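Local coordinates for N-acetylmuramoyl-L-alanine amidase (Peptoclostridium difficile, PDB 4RN7), which probably cleaves the amide bond between N-acetylmuramic acid and L-alanine in peptidoglycan, the chain here being its C-terminal zinc-binding amidase domain, at residues A[6-11]-A[49-54]; A[10-15]-A[26-31]; A[30-35]-A[80-85]; A[40-45]-A[170-175]; A[95-100]-A[143-148]. One frame throughout, in Å; residues are numbered along the deposited sequence.

Contact 1: A[6-11]-A[49-54]; sequences VFIDPG and IQVVVS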
# COMPACT_ATOMS: atom_id res chain seq x y z
N VAL A 6 -3.85 8.69 -8.90
CA VAL A 6 -3.63 7.72 -7.84
C VAL A 6 -2.49 8.23 -6.97
O VAL A 6 -1.39 8.47 -7.46
CB VAL A 6 -3.28 6.34 -8.41
CG1 VAL A 6 -3.08 5.31 -7.29
CG2 VAL A 6 -4.39 5.88 -9.36
N PHE A 7 -2.76 8.41 -5.67
CA PHE A 7 -1.75 8.87 -4.73
C PHE A 7 -1.16 7.64 -4.04
O PHE A 7 -1.89 6.88 -3.39
CB PHE A 7 -2.37 9.81 -3.70
CG PHE A 7 -1.38 10.47 -2.78
CD1 PHE A 7 -0.95 9.84 -1.62
CD2 PHE A 7 -0.87 11.74 -3.08
CE1 PHE A 7 -0.05 10.45 -0.77
CE2 PHE A 7 0.03 12.35 -2.22
CZ PHE A 7 0.44 11.71 -1.07
N ILE A 8 0.15 7.45 -4.19
CA ILE A 8 0.83 6.30 -3.59
C ILE A 8 1.62 6.78 -2.38
O ILE A 8 2.40 7.72 -2.49
CB ILE A 8 1.79 5.63 -4.57
CG1 ILE A 8 1.05 5.12 -5.81
CG2 ILE A 8 2.52 4.46 -3.89
CD1 ILE A 8 -0.04 4.10 -5.51
N ASP A 9 1.42 6.14 -1.23
CA ASP A 9 2.07 6.55 0.01
C ASP A 9 2.96 5.43 0.57
O ASP A 9 2.47 4.51 1.24
CB ASP A 9 1.02 6.93 1.05
CG ASP A 9 1.62 7.23 2.41
OD1 ASP A 9 2.59 8.04 2.47
OD2 ASP A 9 1.16 6.67 3.42
N PRO A 10 4.27 5.48 0.28
CA PRO A 10 5.15 4.46 0.86
C PRO A 10 5.35 4.74 2.35
O PRO A 10 5.91 5.77 2.71
CB PRO A 10 6.48 4.65 0.11
CG PRO A 10 6.23 5.76 -0.94
CD PRO A 10 5.00 6.50 -0.49
N GLY A 11 4.89 3.83 3.21
CA GLY A 11 4.86 4.10 4.63
C GLY A 11 6.23 4.36 5.22
O GLY A 11 7.24 3.83 4.74
N ILE A 49 -4.10 7.48 -16.36
CA ILE A 49 -3.62 7.52 -14.97
C ILE A 49 -2.46 8.49 -14.72
O ILE A 49 -1.47 8.48 -15.46
CB ILE A 49 -3.17 6.12 -14.50
CG1 ILE A 49 -4.28 5.09 -14.72
CG2 ILE A 49 -2.77 6.15 -13.03
CD1 ILE A 49 -5.42 5.22 -13.73
N GLN A 50 -2.61 9.33 -13.70
CA GLN A 50 -1.53 10.19 -13.22
C GLN A 50 -1.16 9.72 -11.83
O GLN A 50 -2.03 9.53 -10.98
CB GLN A 50 -1.97 11.65 -13.12
CG GLN A 50 -3.06 12.09 -14.07
CD GLN A 50 -3.30 13.58 -13.98
OE1 GLN A 50 -2.94 14.33 -14.89
NE2 GLN A 50 -3.90 14.03 -12.88
N VAL A 51 0.13 9.56 -11.58
CA VAL A 51 0.58 9.11 -10.26
C VAL A 51 1.19 10.26 -9.46
O VAL A 51 1.96 11.07 -9.99
CB VAL A 51 1.60 7.98 -10.39
CG1 VAL A 51 2.18 7.61 -9.04
CG2 VAL A 51 0.94 6.77 -11.03
N VAL A 52 0.82 10.33 -8.18
CA VAL A 52 1.41 11.27 -7.25
C VAL A 52 1.92 10.42 -6.10
O VAL A 52 1.21 9.52 -5.65
CB VAL A 52 0.37 12.27 -6.74
CG1 VAL A 52 0.98 13.23 -5.73
CG2 VAL A 52 -0.24 13.03 -7.91
N VAL A 53 3.14 10.66 -5.63
CA VAL A 53 3.66 9.85 -4.53
C VAL A 53 4.02 10.74 -3.35
O VAL A 53 4.42 11.89 -3.55
CB VAL A 53 4.91 9.02 -4.94
CG1 VAL A 53 4.60 8.17 -6.16
CG2 VAL A 53 6.09 9.93 -5.22
N SER A 54 3.87 10.26 -2.13
CA SER A 54 4.21 11.11 -0.99
C SER A 54 5.73 11.27 -0.90
O SER A 54 6.24 12.32 -0.47
CB SER A 54 3.62 10.60 0.31
OG SER A 54 4.09 9.30 0.59
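Asp9 OD1 is gripped twice: Ser54 OG donates to it across the contact at 2.7 Å, and Arg66 of helix 63-72 adds a salt bridge. The hydroxyl uses the anti lone pair of OD1, pointing away from OD2, which is taken by Ser80 OG on the next strand. Ser54 can reach because its OG stands between the backbone N and the carbonyl carbon (chi1 60°), turned back towards strand 4-10.

Behind this polar end, strands 4-10 and 49-53 run parallel, with Val6, Phe7 and Ile8 paired to Val51, Val52 and Val53. Val52 has both backbone groups engaged: its N donates to Val6 O at 3.0 Å and its O accepts from Ile8 N at 2.7 Å. Val6 N to Gln50 O and Ser54 N to Ile8 O continue the pattern at the two ends.

The side chains alternate between two hydrophobic faces. Phe7 lies with Val52, whose CG1 approaches ring atom CD2 at 3.6 Å, while Ser54 CB sits 3.6 Å from CZ; helix 63-72 backs this face. Val6, Ile8 and Val51 turn to the other face, against helix 28-44, the connection of this beta-alpha-beta unit. Beta-branched valines and isoleucine suit such extended, closely packed strands.

With both carboxylate oxygens of Asp9 engaged, its group is held from several directions, which probably stabilises its negative charge at the strand end leading to the zinc site.

Contact 2: A[10-15]-A[26-31]; sequences PGHGGN and RYEKDL. With ZN (zinc ion), chain B.
Glu28 and His12 meet at the zinc ion, in the metal site of the Amidase_3 family of zinc amidases, where the loop after strand 4-10 faces the first turn of helix 28-44. Glu28 reaches out with CG anti to its backbone N (chi1 170°) and the chain extended beyond it, so that OE2 binds the metal at 2.1 Å. The imidazole of His12 presents NE2 to the same ion, also at 2.1 Å. Ring and carboxylate planes are turned 71° apart, and OE2 lies at the ring edge, 3.0 Å from CD2. Second-shell partners fix both ligands: Asp16 takes the hydrogen bond of His12 ND1, and Thr19 N donates to Glu28 OE1. His82 is the third protein ligand of the ion.

Lys29 comes next and turns to the loop instead. Its CB packs 3.9 Å from His12 CB and 3.6 Å from Gly13 N. At Gly13 a side chain would be jammed against the preceding carbonyl O, and Gly14 has a positive phi, which glycine accepts readily. The extended aliphatic chain then runs beside Gly14, while Asp58 forms a salt bridge with the ammonium group. Across the contact, Lys29 NZ donates to Gly14 O at 2.8 Å, approaching 27° out of the carbonyl plane.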
# COMPACT_ATOMS: atom_id res chain seq x y z
N PRO A 10 4.27 5.48 0.28
CA PRO A 10 5.15 4.46 0.86
C PRO A 10 5.35 4.74 2.35
O PRO A 10 5.91 5.77 2.71
CB PRO A 10 6.48 4.65 0.11
CG PRO A 10 6.23 5.76 -0.94
CD PRO A 10 5.00 6.50 -0.49
N GLY A 11 4.89 3.83 3.21
CA GLY A 11 4.86 4.10 4.63
C GLY A 11 6.23 4.36 5.22
O GLY A 11 7.24 3.83 4.74
N HIS A 12 6.25 5.18 6.26
CA HIS A 12 7.48 5.48 7.00
C HIS A 12 8.49 6.23 6.13
O HIS A 12 8.13 6.75 5.08
CB HIS A 12 8.04 4.19 7.62
CG HIS A 12 7.00 3.40 8.36
ND1 HIS A 12 6.63 3.69 9.65
CD2 HIS A 12 6.25 2.34 7.98
CE1 HIS A 12 5.70 2.84 10.05
NE2 HIS A 12 5.44 2.02 9.05
N GLY A 13 9.74 6.33 6.58
CA GLY A 13 10.71 7.12 5.84
C GLY A 13 11.59 7.94 6.76
O GLY A 13 11.14 8.38 7.82
N GLY A 14 12.84 8.14 6.34
CA GLY A 14 13.77 8.95 7.09
C GLY A 14 13.99 8.37 8.47
O GLY A 14 14.26 7.17 8.60
N ASN A 15 13.85 9.20 9.49
CA ASN A 15 14.04 8.77 10.86
C ASN A 15 13.06 7.68 11.30
O ASN A 15 13.33 6.94 12.26
CB ASN A 15 13.96 9.97 11.80
CG ASN A 15 14.49 9.66 13.18
OD1 ASN A 15 15.70 9.62 13.41
ND2 ASN A 15 13.58 9.44 14.13
N ARG A 26 17.00 -5.17 7.99
CA ARG A 26 16.41 -4.45 6.89
C ARG A 26 15.26 -3.67 7.49
O ARG A 26 14.67 -4.12 8.48
CB ARG A 26 15.87 -5.42 5.84
CG ARG A 26 16.95 -6.20 5.11
CD ARG A 26 16.37 -6.90 3.90
NE ARG A 26 17.42 -7.47 3.05
CZ ARG A 26 17.87 -8.71 3.16
NH1 ARG A 26 17.37 -9.52 4.08
NH2 ARG A 26 18.83 -9.14 2.35
N TYR A 27 14.95 -2.52 6.90
CA TYR A 27 13.90 -1.65 7.41
C TYR A 27 12.69 -1.63 6.51
O TYR A 27 12.82 -1.49 5.30
CB TYR A 27 14.41 -0.21 7.50
CG TYR A 27 15.65 -0.06 8.33
CD1 TYR A 27 15.77 -0.69 9.56
CD2 TYR A 27 16.71 0.71 7.88
CE1 TYR A 27 16.91 -0.56 10.32
CE2 TYR A 27 17.86 0.85 8.63
CZ TYR A 27 17.95 0.22 9.85
OH TYR A 27 19.09 0.35 10.61
N GLU A 28 11.51 -1.70 7.12
CA GLU A 28 10.26 -1.55 6.40
C GLU A 28 10.24 -0.31 5.50
O GLU A 28 9.77 -0.39 4.36
CB GLU A 28 9.08 -1.50 7.39
CG GLU A 28 7.76 -1.11 6.75
CD GLU A 28 6.64 -0.95 7.76
OE1 GLU A 28 6.87 -1.25 8.96
OE2 GLU A 28 5.53 -0.54 7.37
N LYS A 29 10.75 0.82 5.98
CA LYS A 29 10.72 2.05 5.19
C LYS A 29 11.32 1.85 3.80
O LYS A 29 10.82 2.40 2.82
CB LYS A 29 11.42 3.22 5.91
CG LYS A 29 12.92 3.00 6.17
CD LYS A 29 13.61 4.34 6.50
CE LYS A 29 15.12 4.17 6.63
NZ LYS A 29 15.83 5.46 6.95
N ASP A 30 12.39 1.05 3.72
CA ASP A 30 13.12 0.90 2.47
C ASP A 30 12.38 -0.04 1.53
O ASP A 30 12.30 0.18 0.32
CB ASP A 30 14.52 0.37 2.72
CG ASP A 30 15.41 1.37 3.42
OD1 ASP A 30 15.31 2.58 3.14
OD2 ASP A 30 16.22 0.93 4.27
N LEU A 31 11.82 -1.10 2.10
CA LEU A 31 11.08 -2.07 1.31
C LEU A 31 9.76 -1.48 0.82
O LEU A 31 9.33 -1.73 -0.32
CB LEU A 31 10.86 -3.33 2.13
CG LEU A 31 12.18 -3.97 2.55
CD1 LEU A 31 12.01 -5.02 3.66
CD2 LEU A 31 12.85 -4.59 1.33
ZN ZN B . 4.12 0.40 8.67

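Contact 3: A[30-35]-A[80-85]; sequences DLNLQI and SIHLNA. With ZN (zinc ion), chain B.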
# COMPACT_ATOMS: atom_id res chain seq x y z
N ASP A 30 12.39 1.05 3.72
CA ASP A 30 13.12 0.90 2.47
C ASP A 30 12.38 -0.04 1.53
O ASP A 30 12.30 0.18 0.32
CB ASP A 30 14.52 0.37 2.72
CG ASP A 30 15.41 1.37 3.42
OD1 ASP A 30 15.31 2.58 3.14
OD2 ASP A 30 16.22 0.93 4.27
N LEU A 31 11.82 -1.10 2.10
CA LEU A 31 11.08 -2.07 1.31
C LEU A 31 9.76 -1.48 0.82
O LEU A 31 9.33 -1.73 -0.32
CB LEU A 31 10.86 -3.33 2.13
CG LEU A 31 12.18 -3.97 2.55
CD1 LEU A 31 12.01 -5.02 3.66
CD2 LEU A 31 12.85 -4.59 1.33
N ASN A 32 9.12 -0.68 1.66
CA ASN A 32 7.93 0.05 1.23
C ASN A 32 8.20 0.91 -0.01
O ASN A 32 7.38 0.94 -0.94
CB ASN A 32 7.44 0.97 2.35
CG ASN A 32 6.77 0.22 3.49
OD1 ASN A 32 6.48 -0.99 3.40
ND2 ASN A 32 6.52 0.94 4.58
N LEU A 33 9.32 1.63 0.00
CA LEU A 33 9.68 2.50 -1.12
C LEU A 33 9.92 1.66 -2.38
O LEU A 33 9.51 2.06 -3.47
CB LEU A 33 10.90 3.34 -0.77
CG LEU A 33 11.30 4.41 -1.78
CD1 LEU A 33 10.14 5.39 -1.93
CD2 LEU A 33 12.55 5.13 -1.30
N GLN A 34 10.54 0.49 -2.23
CA GLN A 34 10.83 -0.36 -3.38
C GLN A 34 9.54 -0.83 -4.02
O GLN A 34 9.38 -0.76 -5.24
CB GLN A 34 11.68 -1.58 -2.97
CG GLN A 34 13.11 -1.23 -2.59
CD GLN A 34 13.88 -2.45 -2.10
OE1 GLN A 34 13.41 -3.57 -2.18
NE2 GLN A 34 15.07 -2.21 -1.57
N ILE A 35 8.63 -1.31 -3.19
CA ILE A 35 7.34 -1.80 -3.69
C ILE A 35 6.54 -0.65 -4.31
O ILE A 35 5.95 -0.81 -5.38
CB ILE A 35 6.55 -2.47 -2.55
CG1 ILE A 35 7.24 -3.78 -2.14
CG2 ILE A 35 5.11 -2.73 -2.96
CD1 ILE A 35 6.70 -4.38 -0.85
N SER A 80 -1.69 3.28 0.39
CA SER A 80 -0.54 3.34 1.27
C SER A 80 0.09 1.95 1.30
O SER A 80 -0.63 0.94 1.34
CB SER A 80 -0.95 3.75 2.68
OG SER A 80 0.18 3.93 3.53
N ILE A 81 1.41 1.90 1.27
CA ILE A 81 2.13 0.62 1.20
C ILE A 81 2.93 0.43 2.49
O ILE A 81 3.82 1.23 2.78
CB ILE A 81 3.10 0.62 0.01
CG1 ILE A 81 2.31 0.73 -1.31
CG2 ILE A 81 3.96 -0.64 0.02
CD1 ILE A 81 1.37 -0.46 -1.57
N HIS A 82 2.61 -0.62 3.25
CA HIS A 82 3.29 -0.90 4.51
C HIS A 82 3.62 -2.39 4.57
O HIS A 82 3.20 -3.14 3.70
CB HIS A 82 2.39 -0.56 5.69
CG HIS A 82 2.37 0.88 6.07
ND1 HIS A 82 2.93 1.34 7.24
CD2 HIS A 82 1.86 1.97 5.44
CE1 HIS A 82 2.77 2.65 7.33
NE2 HIS A 82 2.12 3.06 6.25
N LEU A 83 4.39 -2.80 5.58
CA LEU A 83 4.59 -4.23 5.86
C LEU A 83 4.08 -4.47 7.27
O LEU A 83 4.17 -3.61 8.15
CB LEU A 83 6.06 -4.63 5.78
CG LEU A 83 6.79 -4.32 4.47
CD1 LEU A 83 8.27 -4.69 4.57
CD2 LEU A 83 6.13 -5.06 3.33
N ASN A 84 3.53 -5.65 7.50
CA ASN A 84 2.96 -5.94 8.78
C ASN A 84 4.04 -6.36 9.78
O ASN A 84 5.18 -6.68 9.40
CB ASN A 84 1.90 -7.03 8.63
CG ASN A 84 0.68 -6.78 9.49
OD1 ASN A 84 0.79 -6.27 10.61
ND2 ASN A 84 -0.50 -7.13 8.99
N ALA A 85 3.67 -6.36 11.05
CA ALA A 85 4.58 -6.81 12.10
C ALA A 85 3.79 -7.40 13.24
O ALA A 85 2.73 -6.88 13.60
CB ALA A 85 5.42 -5.64 12.61
ZN ZN B . 4.12 0.40 8.67
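Asn32 lays its amide against the backbone of strand 77-84, with CG 3.2 Å from Ile81 O and OD1 3.4 Å from His82 CA. The amide of Asn32 is not hydrogen-bonded to that carbonyl, since ND2 meets Ile81 O at a poor angle; its donor is directed to Gly11 O in the loop just after strand 4-10, with a weak further bond to Glu28 OE2. A short, flat polar side chain fits here, thin enough to lie along a peptide and still able to tie helix to loop.

Leucine and isoleucine side chains flank the amide. Leu31 and Leu83 cross at about a right angle, Leu83 CD1 resting 3.8 Å from Leu31 CB, and Leu83 CG also approaches Asn32 OD1 at 3.5 Å. On the next turn Ile35 meets Ile81 through their CG2 methyls, 3.8 Å apart, both branches lying anti to their backbone N. Alternation along the strand sends Ile81 and Leu83 towards the helix, whereas the CB of His82 leaves from the other face. Its ring binds zinc through ND1 at 2.1 Å, and Ser80 OG lies in the ring plane at its edge. Helices 155-161 and 164-185 close over these aliphatic groups.

Helix and strand directions differ by 136°, their axes coming within 7.7 Å. The strand's C-terminal end thus brings His82 to the His-Glu-His zinc site of this Amidase_3 domain, while helix 28-44 packs on the side of Ile81 and Leu83.

Contact 4: A[40-45]-A[170-175]; sequences ANKLSK and LAEGIV
Lys42 stretches its aliphatic chain over helix 164-185, touching three residues one after another. Its CB lies 3.5 Å from Val175 CG2, CD passes 3.3 Å from Glu172 OE1, and CE rests 3.9 Å from Ala171 CB. Next to it, Leu43 CD2 meets Val175 CG1 at 4.1 Å, the two side chains sliding past each other in opposite directions. The small Ala171 leaves room for the lysine's methylenes, while the long chain of Lys42 spans the gap between the helices and keeps the charge at the margin.

The two helices, 28-44 and 164-185, pack on the same side of the central sheet of this alpha/beta fold, with segment axes 9.5 Å apart at a crossing angle of -42°. Beneath them Leu43 sinks onto Val6, Ile8, Ile49 and Val51, which suits a leucine there, while Lys42 just before it faces helix 164-185.

Further out, charges steer the tips. Lys42 bends at its last torsion (chi4 -53°), and NZ forms a salt bridge with Asp168, one turn before Glu172. Glu172 OE1 stays 4.1 Å from Lys42 NZ, beyond a salt bridge, though the opposite charges probably attract. Its OE2 accepts from Gln176 NE2, the next turn along the same helix.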
# COMPACT_ATOMS: atom_id res chain seq x y z
N ALA A 40 4.13 2.60 -8.68
CA ALA A 40 4.05 3.89 -9.36
C ALA A 40 4.44 3.80 -10.84
O ALA A 40 3.76 4.36 -11.70
CB ALA A 40 4.92 4.95 -8.65
N ASN A 41 5.52 3.10 -11.12
CA ASN A 41 5.98 2.94 -12.50
C ASN A 41 4.95 2.22 -13.37
O ASN A 41 4.73 2.60 -14.51
CB ASN A 41 7.32 2.21 -12.56
CG ASN A 41 7.88 2.13 -13.97
OD1 ASN A 41 8.14 1.04 -14.48
ND2 ASN A 41 8.04 3.27 -14.61
N LYS A 42 4.32 1.19 -12.81
CA LYS A 42 3.32 0.44 -13.56
C LYS A 42 2.06 1.26 -13.82
O LYS A 42 1.52 1.23 -14.92
CB LYS A 42 2.96 -0.87 -12.84
CG LYS A 42 4.06 -1.93 -12.86
CD LYS A 42 3.54 -3.24 -12.27
CE LYS A 42 4.67 -4.23 -12.01
NZ LYS A 42 5.55 -4.46 -13.19
N LEU A 43 1.59 1.98 -12.81
CA LEU A 43 0.39 2.81 -12.97
C LEU A 43 0.61 3.92 -13.99
O LEU A 43 -0.28 4.23 -14.78
CB LEU A 43 -0.03 3.41 -11.63
CG LEU A 43 -0.71 2.43 -10.68
CD1 LEU A 43 -0.80 3.04 -9.29
CD2 LEU A 43 -2.10 2.07 -11.19
N SER A 44 1.81 4.51 -13.98
CA SER A 44 2.09 5.64 -14.85
C SER A 44 2.06 5.25 -16.33
O SER A 44 1.91 6.11 -17.19
CB SER A 44 3.44 6.27 -14.50
OG SER A 44 4.50 5.51 -15.03
N LYS A 45 2.16 3.95 -16.61
CA LYS A 45 2.13 3.46 -17.99
C LYS A 45 0.70 3.34 -18.53
O LYS A 45 0.49 3.27 -19.74
CB LYS A 45 2.83 2.10 -18.10
CG LYS A 45 4.32 2.13 -17.77
CD LYS A 45 5.00 0.80 -18.07
N LEU A 170 3.48 -8.55 -6.89
CA LEU A 170 2.63 -7.87 -5.92
C LEU A 170 2.18 -6.53 -6.50
O LEU A 170 0.99 -6.20 -6.46
CB LEU A 170 3.41 -7.67 -4.61
CG LEU A 170 2.80 -6.73 -3.57
CD1 LEU A 170 1.42 -7.22 -3.16
CD2 LEU A 170 3.73 -6.64 -2.37
N ALA A 171 3.12 -5.79 -7.07
CA ALA A 171 2.80 -4.50 -7.68
C ALA A 171 1.81 -4.68 -8.84
O ALA A 171 0.88 -3.90 -8.98
CB ALA A 171 4.06 -3.77 -8.15
N GLU A 172 2.01 -5.73 -9.64
CA GLU A 172 1.10 -5.97 -10.76
C GLU A 172 -0.31 -6.27 -10.24
O GLU A 172 -1.30 -5.75 -10.77
CB GLU A 172 1.61 -7.11 -11.65
CG GLU A 172 0.76 -7.37 -12.89
CD GLU A 172 0.70 -6.20 -13.86
OE1 GLU A 172 1.60 -5.33 -13.85
OE2 GLU A 172 -0.27 -6.14 -14.65
N GLY A 173 -0.39 -7.08 -9.19
CA GLY A 173 -1.66 -7.40 -8.57
C GLY A 173 -2.36 -6.15 -8.06
O GLY A 173 -3.57 -5.98 -8.26
N ILE A 174 -1.61 -5.27 -7.41
CA ILE A 174 -2.16 -4.02 -6.92
C ILE A 174 -2.66 -3.14 -8.07
O ILE A 174 -3.77 -2.60 -8.01
CB ILE A 174 -1.14 -3.24 -6.08
CG1 ILE A 174 -0.75 -4.05 -4.83
CG2 ILE A 174 -1.71 -1.89 -5.66
CD1 ILE A 174 0.46 -3.49 -4.10
N VAL A 175 -1.85 -3.00 -9.11
CA VAL A 175 -2.26 -2.24 -10.29
C VAL A 175 -3.60 -2.72 -10.82
O VAL A 175 -4.52 -1.93 -11.02
CB VAL A 175 -1.23 -2.33 -11.42
CG1 VAL A 175 -1.76 -1.68 -12.69
CG2 VAL A 175 0.06 -1.66 -11.00

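Contact 5: A[95-100]-A[143-148]; sequences IETWYR and PAILIE
Trp98 and Leu146 lie side by side, pointing the same way from neighbouring strands, and the indole can be followed outward from its root. Trp98 CB starts 3.7 Å from Leu146 O, the carbonyl that also receives Trp98 N in a nearly straight bond of 2.7 Å. With CG anti to the carbonyl carbon (chi1 -61°), the ring turns back over strand 144-151. There Leu146 CD2 approaches Trp98 CE3 at 3.8 Å and makes a CH-pi contact over the face of the six-membered ring. Along the other border Trp98 NE1 donates to Glu96 OE2 at 2.8 Å, exactly in the indole plane and on the anti side of the carboxylate; Arg127 holds OE1 of the same group by a salt bridge.

Strands 95-99 and 144-151 are antiparallel neighbours in the mixed central sheet of this amidase fold, where strand 95-99 runs, with its parallel neighbour 126-131, against the other four strands. Trp98-Leu146 and Glu96-Glu148 are hydrogen-bonded pairs, Thr97-Ile147 a non-hydrogen-bonded pair. Thr97 lies on the opposite face, its CG2 3.7 Å from Ile145 CB and its OG1 bonded to Gln115 of helix 107-122.

Towards the far end of the indole, CE2 and CZ2 pass the CG of Glu148. This glutamate folds back at chi2 (-75°), bringing OE2 above the same ring face that Leu146 covers, its carboxylate plane 69° from the ring. Trp98 CH2, at the tip, lies 3.1 Å from Glu148 OE2; the glutamate side chain also packs against His82, with its nearest atom about 5 Å from the zinc ion.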
# COMPACT_ATOMS: atom_id res chain seq x y z
N ILE A 95 -1.25 -11.22 3.49
CA ILE A 95 -1.49 -9.82 3.19
C ILE A 95 -2.91 -9.45 3.60
O ILE A 95 -3.84 -10.25 3.41
CB ILE A 95 -1.29 -9.60 1.68
CG1 ILE A 95 0.20 -9.75 1.33
CG2 ILE A 95 -1.79 -8.22 1.25
CD1 ILE A 95 0.52 -9.50 -0.13
N GLU A 96 -3.09 -8.25 4.16
CA GLU A 96 -4.42 -7.75 4.46
C GLU A 96 -4.48 -6.31 4.00
O GLU A 96 -3.44 -5.65 3.88
CB GLU A 96 -4.72 -7.82 5.96
CG GLU A 96 -3.70 -7.12 6.85
CD GLU A 96 -3.95 -7.36 8.32
OE1 GLU A 96 -4.14 -8.53 8.70
OE2 GLU A 96 -3.97 -6.39 9.10
N THR A 97 -5.68 -5.81 3.75
CA THR A 97 -5.82 -4.43 3.28
C THR A 97 -6.76 -3.67 4.21
O THR A 97 -7.85 -4.15 4.50
CB THR A 97 -6.37 -4.41 1.86
OG1 THR A 97 -5.45 -5.07 0.99
CG2 THR A 97 -6.57 -2.97 1.38
N TRP A 98 -6.33 -2.50 4.68
CA TRP A 98 -7.11 -1.69 5.60
C TRP A 98 -7.87 -0.59 4.88
O TRP A 98 -7.44 -0.12 3.83
CB TRP A 98 -6.18 -0.99 6.60
CG TRP A 98 -5.35 -1.89 7.47
CD1 TRP A 98 -5.37 -3.25 7.53
CD2 TRP A 98 -4.37 -1.45 8.42
NE1 TRP A 98 -4.46 -3.69 8.47
CE2 TRP A 98 -3.83 -2.61 9.02
CE3 TRP A 98 -3.89 -0.19 8.82
CZ2 TRP A 98 -2.83 -2.54 10.00
CZ3 TRP A 98 -2.90 -0.13 9.79
CH2 TRP A 98 -2.39 -1.29 10.37
N TYR A 99 -9.00 -0.19 5.46
CA TYR A 99 -9.73 1.00 5.03
C TYR A 99 -10.28 1.69 6.28
O TYR A 99 -10.38 1.07 7.34
CB TYR A 99 -10.86 0.62 4.07
CG TYR A 99 -11.90 -0.31 4.64
CD1 TYR A 99 -11.68 -1.68 4.68
CD2 TYR A 99 -13.10 0.17 5.14
CE1 TYR A 99 -12.63 -2.54 5.20
CE2 TYR A 99 -14.06 -0.68 5.66
CZ TYR A 99 -13.81 -2.04 5.69
OH TYR A 99 -14.76 -2.89 6.21
N ARG A 100 -10.64 2.97 6.17
CA ARG A 100 -11.06 3.75 7.34
C ARG A 100 -12.34 3.22 7.96
O ARG A 100 -13.19 2.66 7.26
CB ARG A 100 -11.22 5.25 7.01
CG ARG A 100 -12.57 5.64 6.42
CD ARG A 100 -12.70 7.15 6.19
NE ARG A 100 -11.63 7.64 5.32
CZ ARG A 100 -11.69 7.66 3.99
NH1 ARG A 100 -10.67 8.10 3.28
NH2 ARG A 100 -12.79 7.24 3.37
N PRO A 143 -11.46 7.73 -1.57
CA PRO A 143 -11.26 6.31 -1.25
C PRO A 143 -9.78 5.98 -1.01
O PRO A 143 -8.93 6.31 -1.83
CB PRO A 143 -11.79 5.60 -2.49
CG PRO A 143 -12.90 6.49 -2.96
CD PRO A 143 -12.40 7.91 -2.69
N ALA A 144 -9.50 5.36 0.14
CA ALA A 144 -8.14 5.18 0.63
C ALA A 144 -7.97 3.81 1.26
O ALA A 144 -8.81 3.38 2.06
CB ALA A 144 -7.80 6.26 1.64
N ILE A 145 -6.88 3.13 0.91
CA ILE A 145 -6.56 1.83 1.51
C ILE A 145 -5.09 1.81 1.94
O ILE A 145 -4.28 2.61 1.45
CB ILE A 145 -6.83 0.65 0.55
CG1 ILE A 145 -5.96 0.75 -0.72
CG2 ILE A 145 -8.33 0.58 0.21
CD1 ILE A 145 -6.05 -0.47 -1.63
N LEU A 146 -4.77 0.90 2.86
CA LEU A 146 -3.39 0.68 3.26
C LEU A 146 -3.18 -0.81 3.14
O LEU A 146 -3.92 -1.59 3.74
CB LEU A 146 -3.13 1.15 4.71
CG LEU A 146 -1.72 0.96 5.28
CD1 LEU A 146 -1.41 2.02 6.32
CD2 LEU A 146 -1.51 -0.44 5.89
N ILE A 147 -2.20 -1.21 2.33
CA ILE A 147 -1.93 -2.62 2.14
C ILE A 147 -0.75 -3.04 3.01
O ILE A 147 0.33 -2.47 2.88
CB ILE A 147 -1.59 -2.95 0.68
CG1 ILE A 147 -2.63 -2.32 -0.25
CG2 ILE A 147 -1.59 -4.47 0.47
CD1 ILE A 147 -2.23 -2.33 -1.72
N GLU A 148 -0.97 -4.04 3.87
CA GLU A 148 0.09 -4.61 4.70
C GLU A 148 0.66 -5.79 3.93
O GLU A 148 0.08 -6.88 3.92
CB GLU A 148 -0.44 -5.07 6.06
CG GLU A 148 -0.95 -3.92 6.98
CD GLU A 148 0.18 -3.13 7.61
OE1 GLU A 148 1.35 -3.30 7.20
OE2 GLU A 148 -0.08 -2.31 8.51
O HOH W 1 -10.40 4.57 3.79

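The central mixed sheet joins most of these contacts. Contact 1 pairs edge strand 49-53 with strand 4-10, contact 3 uses neighbouring strand 77-84, and contact 5 lies one strand further, where strand 144-151 meets strand 95-99. Helix 28-44 runs through contacts 2, 3 and 4; the centres of contacts 2 and 4 lie about 19 Å apart. Contacts 2 and 3, with centres about 7 Å apart, complete the zinc site together. Contacts 1, 2 and 3 close before contact 5 opens, while contact 4 joins helix 28-44 to the C-terminal helix. The zinc ligands come from the loop after the first strand, the start of helix 28-44 and strand 77-84, so the site forms where these three elements meet.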